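PDB 6EHD: OmpT protein from Vibrio cholerae serotype O1, which probably forms a water-filled beta-barrel channel in the bacterial outer membrane, acting as a general diffusion porin for small solutes and ions. Local coordinates for residues D98-G104 against L268-E274; W280-E286 against G318-Y324. The protein carries 1 engineered substitution. All blocks are in the same frame, centred on the assembly; numbering follows the deposited sequence.

In the fold
Contact 1 lies inside the barrel and contact 2 in its wall. Contact 1 is wholly buried: the irregular segment 98-104, folded inward, rests on side chains of strand 263-276 with no strand pairing. Contact 2 is ordinary wall, strand 281-291 hydrogen-bonded to strand 314-324, one face turned outward and partly exposed, the other turned to the lumen. Strand 281-291 also pairs with strand 263-276, through V273 and A285 for instance, so both contacts share one stretch of wall. E286 of contact 2 accepts from the backbone N of Y101 in contact 1. Isolated side-chain bonds carry the first contact, a backbone ladder the second.

Contact 1. Residues D98-G104 against L268-E274; sequences DYSYFFG and LVYLGVE. With C8E ((hydroxyethyloxy)tri(ethyloxy)octane), chain G.
The ring of Y270 forms the tight part of this contact, lying under the turn made by D98, Y99 and S100. CB of S100 sits 3.6 Å from the centroid of the Y270 ring, only 6° off the normal, a CH-pi contact over the face. At the far end of the ring the phenol oxygen OH of Y270 accepts from the backbone N of Y99 at 3.0 Å, a nearly straight bond. CG of Y270 stands between the backbone N and the carbonyl carbon (chi1 61°), which raises the ring off the strand to meet the loop. The turn is also braced from within. OD1 of D98 takes the N-H of S100 from above the carboxylate plane, an Asx turn, and OG of S100 donates to the syn lone pair of D98 OD1 at 2.6 Å; OG of S100 in turn receives N of G104.

Toward E274 the packing is looser. Y101 reaches the strand through its phenol end, OH of Y101 donating to OE1 of E274 at 2.6 Å on the anti side, somewhat out of the carboxylate plane, with ring and carboxylate planes 82° apart. A detergent molecule covers one face of the Y101 ring, its C14 over the centre, while NH1 of R282 is hydrogen-bonded to the same Y101 hydroxyl. Between the loop and strand 268-274, then, two tyrosine hydroxyls make the hydrogen bonds, one accepting and one donating; E286 grips the loop from the neighbouring strand, and the arginine probably strengthens the carboxylate bond.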
# COMPACT_ATOMS: atom_id res chain seq x y z
N ASP A 98 6.60 -6.94 -1.88
CA ASP A 98 7.40 -6.09 -1.03
C ASP A 98 7.20 -6.55 0.45
O ASP A 98 6.00 -6.50 0.92
CB ASP A 98 7.04 -4.56 -1.17
CG ASP A 98 7.58 -3.71 0.05
OD1 ASP A 98 8.71 -4.00 0.55
OD2 ASP A 98 6.85 -2.78 0.51
N TYR A 99 8.25 -7.07 1.10
CA TYR A 99 8.18 -7.63 2.42
C TYR A 99 8.90 -6.76 3.44
O TYR A 99 9.12 -7.18 4.57
CB TYR A 99 8.72 -9.05 2.42
CG TYR A 99 8.01 -9.96 1.42
CD1 TYR A 99 6.62 -9.98 1.29
CD2 TYR A 99 8.76 -10.77 0.61
CE1 TYR A 99 6.00 -10.74 0.29
CE2 TYR A 99 8.14 -11.56 -0.39
CZ TYR A 99 6.77 -11.58 -0.51
OH TYR A 99 6.18 -12.42 -1.51
N SER A 100 9.20 -5.50 3.07
CA SER A 100 9.93 -4.59 3.98
C SER A 100 9.04 -3.92 5.07
O SER A 100 7.79 -3.91 4.99
CB SER A 100 10.59 -3.48 3.11
OG SER A 100 9.64 -2.57 2.56
N TYR A 101 9.71 -3.31 6.07
CA TYR A 101 9.09 -2.49 7.14
C TYR A 101 9.26 -0.96 6.89
O TYR A 101 8.53 -0.20 7.47
CB TYR A 101 9.69 -2.85 8.50
CG TYR A 101 9.05 -3.99 9.16
CD1 TYR A 101 7.96 -3.79 9.98
CD2 TYR A 101 9.55 -5.29 9.02
CE1 TYR A 101 7.31 -4.92 10.55
CE2 TYR A 101 8.94 -6.38 9.65
CZ TYR A 101 7.81 -6.17 10.45
OH TYR A 101 7.16 -7.26 11.06
N PHE A 102 10.17 -0.51 6.00
CA PHE A 102 10.49 0.89 5.77
C PHE A 102 10.67 1.40 4.33
O PHE A 102 10.08 2.41 3.95
CB PHE A 102 11.78 1.35 6.54
CG PHE A 102 11.67 1.38 8.03
CD1 PHE A 102 11.02 2.40 8.65
CD2 PHE A 102 12.24 0.32 8.81
CE1 PHE A 102 10.95 2.44 10.07
CE2 PHE A 102 12.22 0.40 10.23
CZ PHE A 102 11.57 1.46 10.82
N PHE A 103 11.45 0.70 3.51
CA PHE A 103 11.99 1.32 2.26
C PHE A 103 11.47 0.77 0.92
O PHE A 103 11.62 1.41 -0.10
CB PHE A 103 13.52 1.23 2.27
CG PHE A 103 14.18 1.92 3.49
CD1 PHE A 103 13.90 3.29 3.73
CD2 PHE A 103 14.96 1.20 4.39
CE1 PHE A 103 14.45 3.94 4.88
CE2 PHE A 103 15.49 1.84 5.53
CZ PHE A 103 15.24 3.22 5.74
N GLY A 104 10.93 -0.46 0.92
CA GLY A 104 10.38 -1.06 -0.34
C GLY A 104 9.01 -0.62 -0.72
O GLY A 104 8.39 0.20 -0.02
N LEU A 268 16.10 -0.08 -5.91
CA LEU A 268 15.99 -0.08 -4.42
C LEU A 268 16.27 -1.47 -3.94
O LEU A 268 15.64 -2.43 -4.41
CB LEU A 268 14.59 0.48 -3.95
CG LEU A 268 14.27 0.68 -2.46
CD1 LEU A 268 14.20 -0.61 -1.70
CD2 LEU A 268 15.24 1.61 -1.78
N VAL A 269 17.25 -1.64 -3.03
CA VAL A 269 17.52 -2.94 -2.41
C VAL A 269 17.33 -2.77 -0.87
O VAL A 269 17.77 -1.75 -0.28
CB VAL A 269 18.98 -3.43 -2.70
CG1 VAL A 269 19.24 -4.74 -1.99
CG2 VAL A 269 19.18 -3.64 -4.22
N TYR A 270 16.74 -3.77 -0.21
CA TYR A 270 16.61 -3.75 1.27
C TYR A 270 17.02 -5.08 1.84
O TYR A 270 16.88 -6.15 1.18
CB TYR A 270 15.19 -3.27 1.75
CG TYR A 270 14.02 -4.15 1.29
CD1 TYR A 270 13.69 -5.37 1.93
CD2 TYR A 270 13.29 -3.78 0.13
CE1 TYR A 270 12.64 -6.13 1.44
CE2 TYR A 270 12.25 -4.56 -0.38
CZ TYR A 270 11.94 -5.75 0.27
OH TYR A 270 10.91 -6.53 -0.25
N LEU A 271 17.52 -5.06 3.10
CA LEU A 271 17.81 -6.28 3.86
C LEU A 271 17.45 -5.98 5.35
O LEU A 271 17.79 -4.90 5.83
CB LEU A 271 19.36 -6.51 3.84
CG LEU A 271 19.97 -7.68 4.61
CD1 LEU A 271 19.39 -9.06 4.34
CD2 LEU A 271 21.50 -7.81 4.45
N GLY A 272 16.73 -6.87 6.00
CA GLY A 272 16.34 -6.60 7.42
C GLY A 272 16.07 -7.83 8.20
O GLY A 272 16.17 -9.00 7.72
N VAL A 273 15.76 -7.60 9.51
CA VAL A 273 15.48 -8.62 10.42
C VAL A 273 14.30 -8.24 11.31
O VAL A 273 14.20 -7.07 11.70
CB VAL A 273 16.71 -8.95 11.34
CG1 VAL A 273 17.21 -7.79 12.08
CG2 VAL A 273 16.41 -10.09 12.30
N GLU A 274 13.40 -9.22 11.53
CA GLU A 274 12.20 -9.08 12.41
C GLU A 274 12.34 -10.00 13.59
O GLU A 274 12.57 -11.23 13.43
CB GLU A 274 10.92 -9.44 11.61
CG GLU A 274 9.56 -9.51 12.44
CD GLU A 274 8.53 -10.30 11.60
OE1 GLU A 274 7.90 -9.70 10.69
OE2 GLU A 274 8.49 -11.55 11.69
C11 C8E G . 5.89 -9.27 5.66
O12 C8E G . 5.89 -8.17 6.61
C13 C8E G . 5.86 -6.89 5.93
C14 C8E G . 5.65 -5.73 6.90
O15 C8E G . 4.30 -5.91 7.39
C16 C8E G . 3.98 -5.46 8.67
C17 C8E G . 3.69 -4.06 8.42
O18 C8E G . 2.44 -3.62 8.92
C19 C8E G . 2.01 -2.24 8.95
C20 C8E G . 1.06 -1.24 8.19
O21 C8E G . 1.18 0.26 8.40

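Contact 2. Residues W280-E286 against G318-Y324; sequences WARVYAE and GIGARYY. Engineered in segment 318-324: Y323 (natural residue Ile). With C8E ((hydroxyethyloxy)tri(ethyloxy)octane), chain G.
Strands 281-286 and 318-324 run antiparallel, their axes 4.8 Å apart at closest approach, with R282-R322, Y284-G320 and E286-G318 as the hydrogen-bonded pairs and a further bond from N of Y324 to O of W280 beyond the last bridge. A281, V283, A285, I319, A321 and the engineered Y323 share the outer face, where contacts are apolar and light: CG1 of V283 meets CB of A321 at 3.7 Å, and W280 lies obliquely to the Y323 ring.

Polar groups dominate the other face. The ring of Y284 leans over G320, whose CA is 4.1 Å from the ring centroid, and OH of Y284 accepts from NE of R322 at 2.9 Å, ring and guanidinium planes being 79° apart. The extended chain of R322 lays NE against the Y284 hydroxyl and places NH1 beyond it. There NH1 of R322 donates in plane to OH of Y324 at 2.8 Å. NH1 of R322 also donates to the detergent ether oxygen O18 of C8E at 3.1 Å. R282, by contrast, bends at chi3 (67°) and brings its guanidinium over the same Y324 hydroxyl, CZ of R282 lying 3.4 Å from OH of Y324 with that oxygen above one face. NH1 of R282 goes on to bond Y101, while the Y284 hydroxyl is also hydrogen-bonded to E20, its strongest polar partner.

NH1 of R282 and NH1 of R322 are 4.4 Å apart, and R18 adds another like charge beside R322. This face of the wall therefore combines tyrosine hydroxyls with clustered positive charge, which E20 and, more weakly, E274 would probably help to offset.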
# COMPACT_ATOMS: atom_id res chain seq x y z
N TRP A 280 1.83 -9.85 20.95
CA TRP A 280 1.57 -8.43 21.16
C TRP A 280 2.82 -7.48 21.07
O TRP A 280 2.69 -6.28 21.31
CB TRP A 280 0.85 -8.20 22.50
CG TRP A 280 1.36 -9.05 23.61
CD1 TRP A 280 0.82 -10.29 24.04
CD2 TRP A 280 2.47 -8.78 24.46
NE1 TRP A 280 1.58 -10.79 25.06
CE2 TRP A 280 2.59 -9.90 25.35
CE3 TRP A 280 3.38 -7.74 24.54
CZ2 TRP A 280 3.56 -9.97 26.32
CZ3 TRP A 280 4.37 -7.86 25.47
CH2 TRP A 280 4.46 -8.97 26.33
N ALA A 281 4.03 -8.01 20.74
CA ALA A 281 5.21 -7.13 20.67
C ALA A 281 6.26 -7.65 19.64
O ALA A 281 6.59 -8.85 19.66
CB ALA A 281 5.90 -7.01 22.01
N ARG A 282 6.75 -6.70 18.81
CA ARG A 282 7.88 -7.02 17.93
C ARG A 282 8.76 -5.84 17.66
O ARG A 282 8.36 -4.72 17.85
CB ARG A 282 7.35 -7.54 16.59
CG ARG A 282 6.68 -6.51 15.73
CD ARG A 282 6.16 -7.10 14.37
NE ARG A 282 5.07 -8.05 14.55
CZ ARG A 282 4.33 -8.52 13.51
NH1 ARG A 282 4.60 -8.15 12.24
NH2 ARG A 282 3.28 -9.34 13.75
N VAL A 283 9.98 -6.14 17.19
CA VAL A 283 10.97 -5.12 16.79
C VAL A 283 11.59 -5.53 15.43
O VAL A 283 11.50 -6.68 15.01
CB VAL A 283 12.13 -4.94 17.83
CG1 VAL A 283 11.50 -4.41 19.16
CG2 VAL A 283 12.88 -6.21 18.05
N TYR A 284 12.18 -4.54 14.80
CA TYR A 284 12.79 -4.79 13.49
C TYR A 284 13.89 -3.75 13.16
O TYR A 284 13.86 -2.59 13.65
CB TYR A 284 11.68 -4.73 12.37
CG TYR A 284 10.58 -3.73 12.58
CD1 TYR A 284 9.47 -4.03 13.35
CD2 TYR A 284 10.68 -2.46 12.09
CE1 TYR A 284 8.47 -3.10 13.62
CE2 TYR A 284 9.64 -1.52 12.30
CZ TYR A 284 8.56 -1.83 13.13
OH TYR A 284 7.55 -0.86 13.33
N ALA A 285 14.82 -4.14 12.27
CA ALA A 285 15.86 -3.26 11.82
C ALA A 285 16.13 -3.53 10.31
O ALA A 285 16.17 -4.73 9.92
CB ALA A 285 17.16 -3.55 12.61
N GLU A 286 16.35 -2.46 9.57
CA GLU A 286 16.48 -2.57 8.14
C GLU A 286 17.50 -1.62 7.55
O GLU A 286 17.61 -0.46 7.93
CB GLU A 286 15.02 -2.23 7.53
CG GLU A 286 14.85 -2.50 6.04
CD GLU A 286 13.34 -2.28 5.64
OE1 GLU A 286 12.50 -3.00 6.31
OE2 GLU A 286 13.07 -1.45 4.75
N GLY A 318 16.59 2.04 9.23
CA GLY A 318 15.42 2.19 10.12
C GLY A 318 15.38 1.19 11.20
O GLY A 318 15.79 0.05 11.01
N ILE A 319 14.96 1.57 12.44
CA ILE A 319 14.74 0.61 13.47
C ILE A 319 13.35 0.95 14.10
O ILE A 319 12.94 2.11 14.20
CB ILE A 319 15.85 0.65 14.57
CG1 ILE A 319 15.94 2.05 15.17
CG2 ILE A 319 17.24 0.25 13.98
CD1 ILE A 319 16.91 2.19 16.36
N GLY A 320 12.62 -0.09 14.53
CA GLY A 320 11.23 0.16 15.10
C GLY A 320 10.78 -0.82 16.06
O GLY A 320 11.32 -1.93 16.11
N ALA A 321 9.75 -0.46 16.84
CA ALA A 321 9.14 -1.40 17.76
C ALA A 321 7.62 -1.07 17.79
O ALA A 321 7.18 0.11 17.57
CB ALA A 321 9.64 -1.17 19.23
N ARG A 322 6.87 -2.12 17.96
CA ARG A 322 5.38 -2.07 17.97
C ARG A 322 4.79 -2.79 19.17
O ARG A 322 5.28 -3.90 19.64
CB ARG A 322 4.81 -2.81 16.70
CG ARG A 322 5.12 -2.12 15.43
CD ARG A 322 4.62 -2.96 14.24
NE ARG A 322 5.02 -2.33 12.99
CZ ARG A 322 4.59 -2.79 11.80
NH1 ARG A 322 3.77 -3.86 11.76
NH2 ARG A 322 5.06 -2.22 10.71
N TYR A 323 3.67 -2.20 19.65
CA TYR A 323 2.80 -2.87 20.63
C TYR A 323 1.39 -3.06 20.00
O TYR A 323 0.88 -2.06 19.51
CB TYR A 323 2.67 -2.00 21.91
CG TYR A 323 1.70 -2.65 22.96
CD1 TYR A 323 2.06 -3.74 23.77
CD2 TYR A 323 0.37 -2.19 23.03
CE1 TYR A 323 1.17 -4.32 24.67
CE2 TYR A 323 -0.52 -2.79 23.94
CZ TYR A 323 -0.13 -3.81 24.74
OH TYR A 323 -1.02 -4.40 25.65
N TYR A 324 0.85 -4.28 20.06
CA TYR A 324 -0.50 -4.56 19.46
C TYR A 324 -1.49 -4.89 20.58
O TYR A 324 -1.17 -5.62 21.48
CB TYR A 324 -0.45 -5.79 18.60
CG TYR A 324 0.39 -5.68 17.27
CD1 TYR A 324 1.79 -5.82 17.27
CD2 TYR A 324 -0.25 -5.64 16.01
CE1 TYR A 324 2.50 -5.76 16.05
CE2 TYR A 324 0.45 -5.63 14.81
CZ TYR A 324 1.83 -5.69 14.82
OH TYR A 324 2.50 -5.64 13.57
C11 C8E G . 5.89 -9.27 5.66
O12 C8E G . 5.89 -8.17 6.61
C13 C8E G . 5.86 -6.89 5.93
C14 C8E G . 5.65 -5.73 6.90
O15 C8E G . 4.30 -5.91 7.39
C16 C8E G . 3.98 -5.46 8.67
C17 C8E G . 3.69 -4.06 8.42
O18 C8E G . 2.44 -3.62 8.92
C19 C8E G . 2.01 -2.24 8.95
C20 C8E G . 1.06 -1.24 8.19
O21 C8E G . 1.18 0.26 8.40